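Local coordinates for multisubunit Na+/H+ antiporter, D subunit (Anoxybacillus flavithermus, PDB 6Z16), which is an integral membrane subunit of a multisubunit CPA3-type antiporter that probably takes part in exchanging sodium ions for protons across the cell membrane, at residues V10-T15 with V38-A43; L4-I9 with Q57-G62; S74-A79 with L471-V476. One frame throughout, in Å; residues are numbered along the deposited sequence.

How the contacts relate
Contacts 1 and 2 lie in the amino-terminal part of the subunit; contact 3 brings the late segment 471-476 onto the start of helix 76-99. Contacts 1 and 2, with centres about 13 Å apart, share helix 7-18 and touch where Leu40 CD1 lies 3.7 Å from Pro8 CA. Contacts 2 and 3, about 16 Å apart between centres, meet through the small antiparallel sheet, with a probable hydrogen bond of 2.9 Å between Ser74 N and Gln57 O. Contacts 1 and 3 do not touch. A bound phosphatidylethanolamine lies about 9 Å from Gly39 and one about 12 Å from the Leu77 side chain, so neither contact lines a lipid pocket directly.

Contact 1: residues V10-T15 with V38-A43; sequences VIPLVT and VGLVVA
In Ile11, CG1 stands opposite the carbonyl carbon (chi1 -68°) and the chain then runs on extended, so that CD1 reaches over to Ala43; in Leu40, CG lies anti to the backbone N (chi1 179°), which swings both methyls toward Pro12. These two pairings carry the contact between helices 7-18 and 26-53. Ile11 CD1 ends 4.0 Å from Ala43 CB, with the backbone of Gly39 flanking the same side chain. One turn earlier, both methyls of Leu40 converge on one corner of the proline ring, CD1 4.0 Å from Pro12 CG and CD2 equally near it, the two side chains crossing at about a right angle. The segments run nearly antiparallel, their axes 9.9 Å apart at an angle of 165°. Pro12 also kinks its helix, since its N has no bond to the preceding turn. Thr15 OG1 donates a hydrogen bond to Ile11 O on its own helix. Helix 109-124 closes over the proline and leucine, with Ile117 touching both. The interface therefore rests on van der Waals packing of aliphatic groups, without a hydrogen bond between the segments, consistent with two helices predicted to cross the membrane side by side.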
ATOM      1  N   VAL D  10      34.056 -31.925  15.670  1.00 64.87           N
ATOM      2  CA  VAL D  10      33.719 -30.503  15.641  1.00 52.91           C
ATOM      3  C   VAL D  10      34.974 -29.634  15.689  1.00 47.31           C
ATOM      4  O   VAL D  10      35.067 -28.625  14.980  1.00 45.26           O
ATOM      5  CB  VAL D  10      32.746 -30.189  16.794  1.00 55.19           C
ATOM      6  CG1 VAL D  10      32.512 -28.705  16.944  1.00 71.95           C
ATOM      7  CG2 VAL D  10      31.425 -30.879  16.551  1.00 48.55           C
ATOM      8  N   ILE D  11      35.966 -30.029  16.499  1.00 47.32           N
ATOM      9  CA  ILE D  11      37.160 -29.193  16.696  1.00 52.69           C
ATOM     10  C   ILE D  11      37.991 -28.973  15.429  1.00 43.15           C
ATOM     11  O   ILE D  11      38.369 -27.820  15.166  1.00 47.43           O
ATOM     12  CB  ILE D  11      37.992 -29.731  17.876  1.00 49.89           C
ATOM     13  CG1 ILE D  11      37.248 -29.527  19.193  1.00 46.68           C
ATOM     14  CG2 ILE D  11      39.367 -29.087  17.950  1.00 31.04           C
ATOM     15  CD1 ILE D  11      37.909 -30.200  20.364  1.00 38.78           C
ATOM     16  N   PRO D  12      38.295 -29.990  14.598  1.00 42.42           N
ATOM     17  CA  PRO D  12      39.021 -29.659  13.361  1.00 46.16           C
ATOM     18  C   PRO D  12      38.166 -28.909  12.361  1.00 51.55           C
ATOM     19  O   PRO D  12      38.681 -28.001  11.691  1.00 57.81           O
ATOM     20  CB  PRO D  12      39.446 -31.027  12.818  1.00 41.05           C
ATOM     21  CG  PRO D  12      39.358 -31.932  13.935  1.00 48.48           C
ATOM     22  CD  PRO D  12      38.208 -31.460  14.726  1.00 45.82           C
ATOM     23  N   LEU D  13      36.868 -29.232  12.310  1.00 50.19           N
ATOM     24  CA  LEU D  13      35.923 -28.646  11.362  1.00 42.25           C
ATOM     25  C   LEU D  13      35.880 -27.131  11.475  1.00 38.48           C
ATOM     26  O   LEU D  13      36.202 -26.422  10.511  1.00 34.26           O
ATOM     27  CB  LEU D  13      34.538 -29.243  11.601  1.00 39.88           C
ATOM     28  CG  LEU D  13      33.445 -28.746  10.670  1.00 43.53           C
ATOM     29  CD1 LEU D  13      33.827 -29.075   9.255  1.00 45.73           C
ATOM     30  CD2 LEU D  13      32.130 -29.384  11.029  1.00 44.04           C
ATOM     31  N   VAL D  14      35.525 -26.637  12.675  1.00 38.50           N
ATOM     32  CA  VAL D  14      35.573 -25.217  13.027  1.00 35.68           C
ATOM     33  C   VAL D  14      36.911 -24.611  12.654  1.00 29.85           C
ATOM     34  O   VAL D  14      36.965 -23.564  11.992  1.00 35.32           O
ATOM     35  CB  VAL D  14      35.288 -25.034  14.530  1.00 27.69           C
ATOM     36  CG1 VAL D  14      35.462 -23.589  14.926  1.00 23.99           C
ATOM     37  CG2 VAL D  14      33.903 -25.508  14.877  1.00 26.46           C
ATOM     38  N   THR D  15      37.997 -25.332  12.964  1.00 26.61           N
ATOM     39  CA  THR D  15      39.344 -24.847  12.695  1.00 32.44           C
ATOM     40  C   THR D  15      39.554 -24.635  11.212  1.00 34.03           C
ATOM     41  O   THR D  15      39.979 -23.550  10.793  1.00 36.48           O
ATOM     42  CB  THR D  15      40.369 -25.832  13.234  1.00 36.79           C
ATOM     43  OG1 THR D  15      40.137 -26.023  14.631  1.00 46.58           O
ATOM     44  CG2 THR D  15      41.770 -25.296  13.020  1.00 38.45           C
ATOM     45  N   VAL D  38      46.538 -29.736  19.141  1.00 52.80           N
ATOM     46  CA  VAL D  38      46.832 -30.115  20.525  1.00 48.29           C
ATOM     47  C   VAL D  38      45.542 -30.283  21.326  1.00 40.72           C
ATOM     48  O   VAL D  38      45.391 -31.245  22.097  1.00 43.43           O
ATOM     49  CB  VAL D  38      47.786 -29.086  21.162  1.00 50.45           C
ATOM     50  CG1 VAL D  38      47.958 -29.340  22.645  1.00 51.81           C
ATOM     51  CG2 VAL D  38      49.139 -29.141  20.483  1.00 44.68           C
ATOM     52  N   GLY D  39      44.573 -29.385  21.117  1.00 33.90           N
ATOM     53  CA  GLY D  39      43.269 -29.557  21.740  1.00 38.13           C
ATOM     54  C   GLY D  39      42.524 -30.790  21.259  1.00 40.85           C
ATOM     55  O   GLY D  39      41.784 -31.412  22.027  1.00 38.40           O
ATOM     56  N   LEU D  40      42.732 -31.171  19.996  1.00 44.55           N
ATOM     57  CA  LEU D  40      42.174 -32.413  19.467  1.00 47.49           C
ATOM     58  C   LEU D  40      42.741 -33.634  20.177  1.00 40.42           C
ATOM     59  O   LEU D  40      42.000 -34.571  20.499  1.00 36.84           O
ATOM     60  CB  LEU D  40      42.450 -32.492  17.967  1.00 50.36           C
ATOM     61  CG  LEU D  40      41.975 -33.716  17.198  1.00 37.07           C
ATOM     62  CD1 LEU D  40      40.481 -33.791  17.250  1.00 44.72           C
ATOM     63  CD2 LEU D  40      42.465 -33.652  15.769  1.00 28.15           C
ATOM     64  N   VAL D  41      44.059 -33.640  20.418  1.00 37.33           N
ATOM     65  CA  VAL D  41      44.699 -34.748  21.134  1.00 35.64           C
ATOM     66  C   VAL D  41      44.166 -34.849  22.561  1.00 34.52           C
ATOM     67  O   VAL D  41      43.855 -35.947  23.049  1.00 36.65           O
ATOM     68  CB  VAL D  41      46.230 -34.586  21.111  1.00 33.15           C
ATOM     69  CG1 VAL D  41      46.897 -35.669  21.927  1.00 34.40           C
ATOM     70  CG2 VAL D  41      46.747 -34.623  19.698  1.00 39.63           C
ATOM     71  N   VAL D  42      44.008 -33.702  23.232  1.00 32.54           N
ATOM     72  CA  VAL D  42      43.511 -33.703  24.609  1.00 29.35           C
ATOM     73  C   VAL D  42      42.055 -34.171  24.668  1.00 33.23           C
ATOM     74  O   VAL D  42      41.676 -34.961  25.545  1.00 30.34           O
ATOM     75  CB  VAL D  42      43.699 -32.308  25.233  1.00 29.91           C
ATOM     76  CG1 VAL D  42      43.101 -32.242  26.624  1.00 22.23           C
ATOM     77  CG2 VAL D  42      45.169 -31.964  25.301  1.00 28.24           C
ATOM     78  N   ALA D  43      41.234 -33.746  23.702  1.00 33.36           N
ATOM     79  CA  ALA D  43      39.831 -34.155  23.678  1.00 36.48           C
ATOM     80  C   ALA D  43      39.669 -35.631  23.343  1.00 37.73           C
ATOM     81  O   ALA D  43      38.778 -36.296  23.887  1.00 31.02           O
ATOM     82  CB  ALA D  43      39.057 -33.303  22.675  1.00 33.84           C
TER

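Contact 2: residues L4-I9 with Q57-G62; sequences LLLLPI and QTLNVG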
ATOM      1  N   LEU D   4      30.834 -34.772  24.054  1.00 56.27           N
ATOM      2  CA  LEU D   4      32.272 -35.040  24.027  1.00 59.89           C
ATOM      3  C   LEU D   4      32.659 -35.902  22.837  1.00 62.87           C
ATOM      4  O   LEU D   4      33.730 -35.708  22.245  1.00 68.90           O
ATOM      5  CB  LEU D   4      32.678 -35.726  25.331  1.00 59.43           C
ATOM      6  CG  LEU D   4      34.122 -36.157  25.578  1.00 67.58           C
ATOM      7  CD1 LEU D   4      35.060 -34.979  25.642  1.00 64.93           C
ATOM      8  CD2 LEU D   4      34.184 -36.947  26.859  1.00 99.61           C
ATOM      9  N   LEU D   5      31.759 -36.804  22.445  1.00 61.14           N
ATOM     10  CA  LEU D   5      31.940 -37.664  21.287  1.00 55.36           C
ATOM     11  C   LEU D   5      32.092 -36.864  19.997  1.00 59.23           C
ATOM     12  O   LEU D   5      32.762 -37.322  19.065  1.00 55.12           O
ATOM     13  CB  LEU D   5      30.742 -38.606  21.207  1.00 44.87           C
ATOM     14  CG  LEU D   5      30.757 -39.932  20.469  1.00 58.84           C
ATOM     15  CD1 LEU D   5      29.689 -40.790  21.095  1.00 61.42           C
ATOM     16  CD2 LEU D   5      30.512 -39.781  19.001  1.00 80.60           C
ATOM     17  N   LEU D   6      31.491 -35.676  19.916  1.00 64.91           N
ATOM     18  CA  LEU D   6      31.662 -34.864  18.720  1.00 71.70           C
ATOM     19  C   LEU D   6      32.919 -34.025  18.731  1.00 65.59           C
ATOM     20  O   LEU D   6      33.242 -33.438  17.694  1.00 94.07           O
ATOM     21  CB  LEU D   6      30.491 -33.919  18.501  1.00 91.57           C
ATOM     22  CG  LEU D   6      29.347 -34.465  17.671  1.00117.06           C
ATOM     23  CD1 LEU D   6      28.428 -35.295  18.503  1.00122.67           C
ATOM     24  CD2 LEU D   6      28.628 -33.337  17.010  1.00117.58           C
ATOM     25  N   LEU D   7      33.611 -33.926  19.861  1.00 56.67           N
ATOM     26  CA  LEU D   7      34.818 -33.109  19.895  1.00 59.78           C
ATOM     27  C   LEU D   7      35.967 -33.589  19.000  1.00 53.79           C
ATOM     28  O   LEU D   7      36.743 -32.725  18.564  1.00 49.96           O
ATOM     29  CB  LEU D   7      35.278 -32.943  21.349  1.00 62.47           C
ATOM     30  CG  LEU D   7      34.321 -32.031  22.120  1.00 53.56           C
ATOM     31  CD1 LEU D   7      34.690 -31.931  23.575  1.00 60.21           C
ATOM     32  CD2 LEU D   7      34.315 -30.655  21.500  1.00 67.86           C
ATOM     33  N   PRO D   8      36.145 -34.877  18.674  1.00 52.40           N
ATOM     34  CA  PRO D   8      37.039 -35.193  17.550  1.00 57.88           C
ATOM     35  C   PRO D   8      36.545 -34.739  16.183  1.00 68.36           C
ATOM     36  O   PRO D   8      37.366 -34.625  15.266  1.00 62.92           O
ATOM     37  CB  PRO D   8      37.158 -36.716  17.614  1.00 54.62           C
ATOM     38  CG  PRO D   8      36.072 -37.173  18.491  1.00 53.62           C
ATOM     39  CD  PRO D   8      35.922 -36.088  19.486  1.00 47.67           C
ATOM     40  N   ILE D   9      35.255 -34.474  16.007  1.00 68.67           N
ATOM     41  CA  ILE D   9      34.719 -34.069  14.715  1.00 62.36           C
ATOM     42  C   ILE D   9      34.573 -32.556  14.614  1.00 65.55           C
ATOM     43  O   ILE D   9      34.955 -31.959  13.607  1.00 59.02           O
ATOM     44  CB  ILE D   9      33.371 -34.778  14.464  1.00 50.76           C
ATOM     45  CG1 ILE D   9      33.546 -36.293  14.535  1.00 47.69           C
ATOM     46  CG2 ILE D   9      32.819 -34.410  13.112  1.00 38.42           C
ATOM     47  CD1 ILE D   9      32.247 -37.057  14.565  1.00 40.79           C
ATOM     48  N   GLN D  57      29.592 -45.177  24.299  1.00 51.55           N
ATOM     49  CA  GLN D  57      28.966 -43.862  24.238  1.00 42.59           C
ATOM     50  C   GLN D  57      28.152 -43.734  22.957  1.00 49.28           C
ATOM     51  O   GLN D  57      28.700 -43.841  21.858  1.00 54.72           O
ATOM     52  CB  GLN D  57      30.021 -42.761  24.317  1.00 37.58           C
ATOM     53  CG  GLN D  57      30.784 -42.723  25.628  1.00 46.99           C
ATOM     54  CD  GLN D  57      29.902 -42.436  26.820  1.00 65.58           C
ATOM     55  OE1 GLN D  57      29.652 -43.310  27.645  1.00 78.73           O
ATOM     56  NE2 GLN D  57      29.421 -41.206  26.914  1.00 72.56           N
ATOM     57  N   THR D  58      26.850 -43.511  23.097  1.00 50.46           N
ATOM     58  CA  THR D  58      25.964 -43.307  21.959  1.00 43.79           C
ATOM     59  C   THR D  58      25.307 -41.942  22.063  1.00 34.44           C
ATOM     60  O   THR D  58      24.819 -41.561  23.129  1.00 32.17           O
ATOM     61  CB  THR D  58      24.879 -44.382  21.883  1.00 51.98           C
ATOM     62  OG1 THR D  58      24.081 -44.343  23.070  1.00 55.41           O
ATOM     63  CG2 THR D  58      25.493 -45.756  21.743  1.00 65.75           C
ATOM     64  N   LEU D  59      25.283 -41.210  20.953  1.00 33.97           N
ATOM     65  CA  LEU D  59      24.637 -39.907  20.912  1.00 39.81           C
ATOM     66  C   LEU D  59      23.781 -39.787  19.666  1.00 36.87           C
ATOM     67  O   LEU D  59      24.292 -39.872  18.547  1.00 39.41           O
ATOM     68  CB  LEU D  59      25.651 -38.768  20.943  1.00 46.83           C
ATOM     69  CG  LEU D  59      24.930 -37.423  20.943  1.00 45.49           C
ATOM     70  CD1 LEU D  59      24.045 -37.261  22.168  1.00 51.71           C
ATOM     71  CD2 LEU D  59      25.922 -36.341  20.918  1.00 46.42           C
ATOM     72  N   ASN D  60      22.486 -39.581  19.867  1.00 39.58           N
ATOM     73  CA  ASN D  60      21.608 -39.196  18.778  1.00 41.29           C
ATOM     74  C   ASN D  60      21.871 -37.738  18.439  1.00 36.78           C
ATOM     75  O   ASN D  60      22.009 -36.908  19.338  1.00 43.02           O
ATOM     76  CB  ASN D  60      20.159 -39.382  19.199  1.00 34.12           C
ATOM     77  CG  ASN D  60      19.873 -40.777  19.675  1.00 36.08           C
ATOM     78  OD1 ASN D  60      20.367 -41.746  19.124  1.00 51.83           O
ATOM     79  ND2 ASN D  60      19.070 -40.886  20.715  1.00 41.86           N
ATOM     80  N   VAL D  61      21.963 -37.424  17.144  1.00 30.28           N
ATOM     81  CA  VAL D  61      22.311 -36.063  16.738  1.00 31.60           C
ATOM     82  C   VAL D  61      21.191 -35.099  17.100  1.00 37.25           C
ATOM     83  O   VAL D  61      21.344 -34.270  17.997  1.00 55.21           O
ATOM     84  CB  VAL D  61      22.665 -36.007  15.244  1.00 35.86           C
ATOM     85  CG1 VAL D  61      22.844 -34.582  14.804  1.00 24.12           C
ATOM     86  CG2 VAL D  61      23.953 -36.753  15.004  1.00 38.12           C
ATOM     87  N   GLY D  62      20.010 -35.274  16.526  1.00 29.42           N
ATOM     88  CA  GLY D  62      18.867 -34.576  17.071  1.00 28.96           C
ATOM     89  C   GLY D  62      18.424 -35.204  18.386  1.00 38.97           C
ATOM     90  O   GLY D  62      19.104 -36.034  18.989  1.00 52.74           O
TER
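Leu5 lays its CD1 methyl over the start of strand 57-60, against the backbone and CB of Gln57; CD1 is 3.8 Å from Gln57 CB and also faces that residue's carbonyl oxygen. CG of Leu5 is roughly anti to the backbone N (chi1 -158°), which carries the branch away from its own 3-10 turn and toward the strand. The approach is oblique, and the same methyl also comes near the peptide nitrogens of Thr58 and Leu59, so a single branch spans the strand's opening residues. Next to it, Leu6 CD1 meets Leu59 CD2 at 3.6 Å, branch against branch, with the two side chains at about a right angle, although Leu6 is poorly ordered and its placement less certain. Leu59 can take part because its CB, like that of Gln57, faces the amino-terminal segment, whereas that of the intervening Thr58 faces away. The neighbouring strand 71-74, hydrogen-bonded to 57-60 through its backbone, adds Leu72 to the surface touched by Leu5 and Leu6. From another subunit of the antiporter, Phe93 packs on Leu6 and Pro92 on Leu59. The join is thus mainly van der Waals packing: methyls of the 3-10 turn, which leads into a predicted membrane helix, rest on a leucine and on the backbone and CB of Gln57 in a small two-stranded antiparallel sheet, and no hydrogen bond links the two segments directly.

Contact 3: residues S74-A79 with L471-V476; sequences SDSLSA and LDAVNV
The carboxylate of Asp75, which lies against Val476, has a partner for each oxygen: OD2 forms a salt bridge with Arg258 of helix 249-263, and OD1 accepts a weak capping bond from Ser78 N, 3.4 Å away with an N-H...O angle of 154°. The Ser78 hydroxyl also lies close by. Asp75 CG sits between the backbone N and the carbonyl carbon (chi1 51°), folding the carboxylate back over the first turn of helix 76-99, where the helix end would also be expected to stabilise its negative charge. Val476 CG1 also approaches, crossing the side chain at about a right angle, 3.7 Å from Asp75 OD2 and 4.0 Å from Asp75 CB. One turn earlier on helix 463-477, Ala473 faces the start of helix 76-99: its CB lies 3.8 Å from Leu77 N and 4.0 Å from Leu77 CB, while Ser76 CB packs beside the Ala473 backbone. The small side chain lets the backbones draw close, the CA atoms of Ser76 and Ala473 being 5.0 Å apart. Ser76 OG turns to a hydrogen bond with Phe469 O, in helix 463-477, which also carries Ala473. Beyond Leu77, Leu257 and Ile327 continue the packing. The arrangement is an aspartate N-cap at the point where an early and a late helix of the chain meet in the largely helical fold of this antiporter subunit.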
ATOM      1  N   SER D  74      30.651 -44.201  19.793  1.00 38.54           N
ATOM      2  CA  SER D  74      32.057 -44.383  20.116  1.00 39.41           C
ATOM      3  C   SER D  74      32.164 -45.546  21.089  1.00 33.18           C
ATOM      4  O   SER D  74      31.699 -45.457  22.233  1.00 29.78           O
ATOM      5  CB  SER D  74      32.666 -43.116  20.705  1.00 50.11           C
ATOM      6  OG  SER D  74      34.038 -43.309  20.974  1.00 51.93           O
ATOM      7  N   ASP D  75      32.717 -46.651  20.603  1.00 38.04           N
ATOM      8  CA  ASP D  75      33.194 -47.741  21.432  1.00 40.36           C
ATOM      9  C   ASP D  75      34.689 -47.545  21.661  1.00 44.98           C
ATOM     10  O   ASP D  75      35.252 -46.500  21.328  1.00 44.27           O
ATOM     11  CB  ASP D  75      32.855 -49.085  20.791  1.00 61.24           C
ATOM     12  CG  ASP D  75      33.284 -49.169  19.342  1.00 95.05           C
ATOM     13  OD1 ASP D  75      33.716 -48.143  18.778  1.00 97.60           O
ATOM     14  OD2 ASP D  75      33.193 -50.271  18.764  1.00 96.56           O
ATOM     15  N   SER D  76      35.355 -48.546  22.230  1.00 37.95           N
ATOM     16  CA  SER D  76      36.743 -48.345  22.618  1.00 39.26           C
ATOM     17  C   SER D  76      37.686 -48.391  21.424  1.00 40.68           C
ATOM     18  O   SER D  76      38.695 -47.673  21.414  1.00 49.28           O
ATOM     19  CB  SER D  76      37.145 -49.377  23.664  1.00 37.91           C
ATOM     20  OG  SER D  76      38.466 -49.146  24.106  1.00 41.17           O
ATOM     21  N   LEU D  77      37.355 -49.182  20.403  1.00 38.19           N
ATOM     22  CA  LEU D  77      38.195 -49.259  19.210  1.00 47.16           C
ATOM     23  C   LEU D  77      38.189 -47.953  18.430  1.00 58.47           C
ATOM     24  O   LEU D  77      39.242 -47.495  17.965  1.00 60.79           O
ATOM     25  CB  LEU D  77      37.734 -50.412  18.324  1.00 46.39           C
ATOM     26  CG  LEU D  77      38.466 -50.566  16.993  1.00 44.80           C
ATOM     27  CD1 LEU D  77      39.957 -50.780  17.190  1.00 39.52           C
ATOM     28  CD2 LEU D  77      37.855 -51.706  16.220  1.00 37.65           C
ATOM     29  N   SER D  78      37.017 -47.330  18.292  1.00 47.21           N
ATOM     30  CA  SER D  78      36.934 -46.060  17.582  1.00 42.88           C
ATOM     31  C   SER D  78      37.638 -44.942  18.336  1.00 42.41           C
ATOM     32  O   SER D  78      38.266 -44.084  17.711  1.00 35.35           O
ATOM     33  CB  SER D  78      35.474 -45.709  17.328  1.00 42.60           C
ATOM     34  OG  SER D  78      34.785 -45.539  18.546  1.00 47.05           O
ATOM     35  N   ALA D  79      37.593 -44.967  19.672  1.00 41.88           N
ATOM     36  CA  ALA D  79      38.304 -43.968  20.462  1.00 39.84           C
ATOM     37  C   ALA D  79      39.814 -44.142  20.354  1.00 45.85           C
ATOM     38  O   ALA D  79      40.553 -43.149  20.275  1.00 51.71           O
ATOM     39  CB  ALA D  79      37.858 -44.045  21.917  1.00 23.30           C
ATOM     40  N   LEU D 471      41.002 -54.847  25.365  1.00 33.86           N
ATOM     41  CA  LEU D 471      40.145 -55.912  25.872  1.00 47.26           C
ATOM     42  C   LEU D 471      38.675 -55.517  25.817  1.00 48.22           C
ATOM     43  O   LEU D 471      37.824 -56.335  25.449  1.00 52.89           O
ATOM     44  CB  LEU D 471      40.545 -56.283  27.297  1.00 58.49           C
ATOM     45  CG  LEU D 471      39.733 -57.422  27.911  1.00 59.58           C
ATOM     46  CD1 LEU D 471      39.925 -58.690  27.108  1.00 47.86           C
ATOM     47  CD2 LEU D 471      40.105 -57.634  29.363  1.00 64.03           C
ATOM     48  N   ASP D 472      38.354 -54.264  26.156  1.00 45.54           N
ATOM     49  CA  ASP D 472      36.967 -53.821  26.007  1.00 43.61           C
ATOM     50  C   ASP D 472      36.564 -53.702  24.542  1.00 38.73           C
ATOM     51  O   ASP D 472      35.406 -53.986  24.191  1.00 40.46           O
ATOM     52  CB  ASP D 472      36.749 -52.499  26.729  1.00 60.49           C
ATOM     53  CG  ASP D 472      36.757 -52.657  28.229  1.00 84.27           C
ATOM     54  OD1 ASP D 472      36.434 -53.761  28.708  1.00 81.83           O
ATOM     55  OD2 ASP D 472      37.076 -51.677  28.931  1.00 87.73           O
ATOM     56  N   ALA D 473      37.508 -53.322  23.676  1.00 37.96           N
ATOM     57  CA  ALA D 473      37.244 -53.305  22.240  1.00 38.10           C
ATOM     58  C   ALA D 473      36.935 -54.702  21.710  1.00 35.96           C
ATOM     59  O   ALA D 473      35.996 -54.877  20.931  1.00 35.35           O
ATOM     60  CB  ALA D 473      38.431 -52.699  21.493  1.00 30.27           C
ATOM     61  N   VAL D 474      37.689 -55.710  22.152  1.00 40.08           N
ATOM     62  CA  VAL D 474      37.429 -57.089  21.744  1.00 33.37           C
ATOM     63  C   VAL D 474      36.101 -57.578  22.307  1.00 29.64           C
ATOM     64  O   VAL D 474      35.330 -58.247  21.610  1.00 31.11           O
ATOM     65  CB  VAL D 474      38.604 -57.993  22.161  1.00 33.06           C
ATOM     66  CG1 VAL D 474      38.259 -59.452  22.024  1.00 46.16           C
ATOM     67  CG2 VAL D 474      39.801 -57.704  21.291  1.00 29.11           C
ATOM     68  N   ASN D 475      35.786 -57.207  23.548  1.00 29.47           N
ATOM     69  CA  ASN D 475      34.515 -57.596  24.147  1.00 34.26           C
ATOM     70  C   ASN D 475      33.314 -56.981  23.443  1.00 47.79           C
ATOM     71  O   ASN D 475      32.221 -57.549  23.510  1.00 47.77           O
ATOM     72  CB  ASN D 475      34.486 -57.213  25.621  1.00 36.34           C
ATOM     73  CG  ASN D 475      35.391 -58.074  26.454  1.00 52.71           C
ATOM     74  OD1 ASN D 475      35.446 -59.288  26.274  1.00 55.66           O
ATOM     75  ND2 ASN D 475      36.116 -57.454  27.370  1.00 50.69           N
ATOM     76  N   VAL D 476      33.482 -55.841  22.773  1.00 52.85           N
ATOM     77  CA  VAL D 476      32.358 -55.321  21.999  1.00 48.22           C
ATOM     78  C   VAL D 476      32.383 -55.792  20.543  1.00 41.29           C
ATOM     79  O   VAL D 476      31.330 -55.807  19.891  1.00 50.09           O
ATOM     80  CB  VAL D 476      32.280 -53.781  22.088  1.00 56.83           C
ATOM     81  CG1 VAL D 476      33.261 -53.093  21.153  1.00 50.57           C
ATOM     82  CG2 VAL D 476      30.855 -53.289  21.881  1.00 66.50           C
TER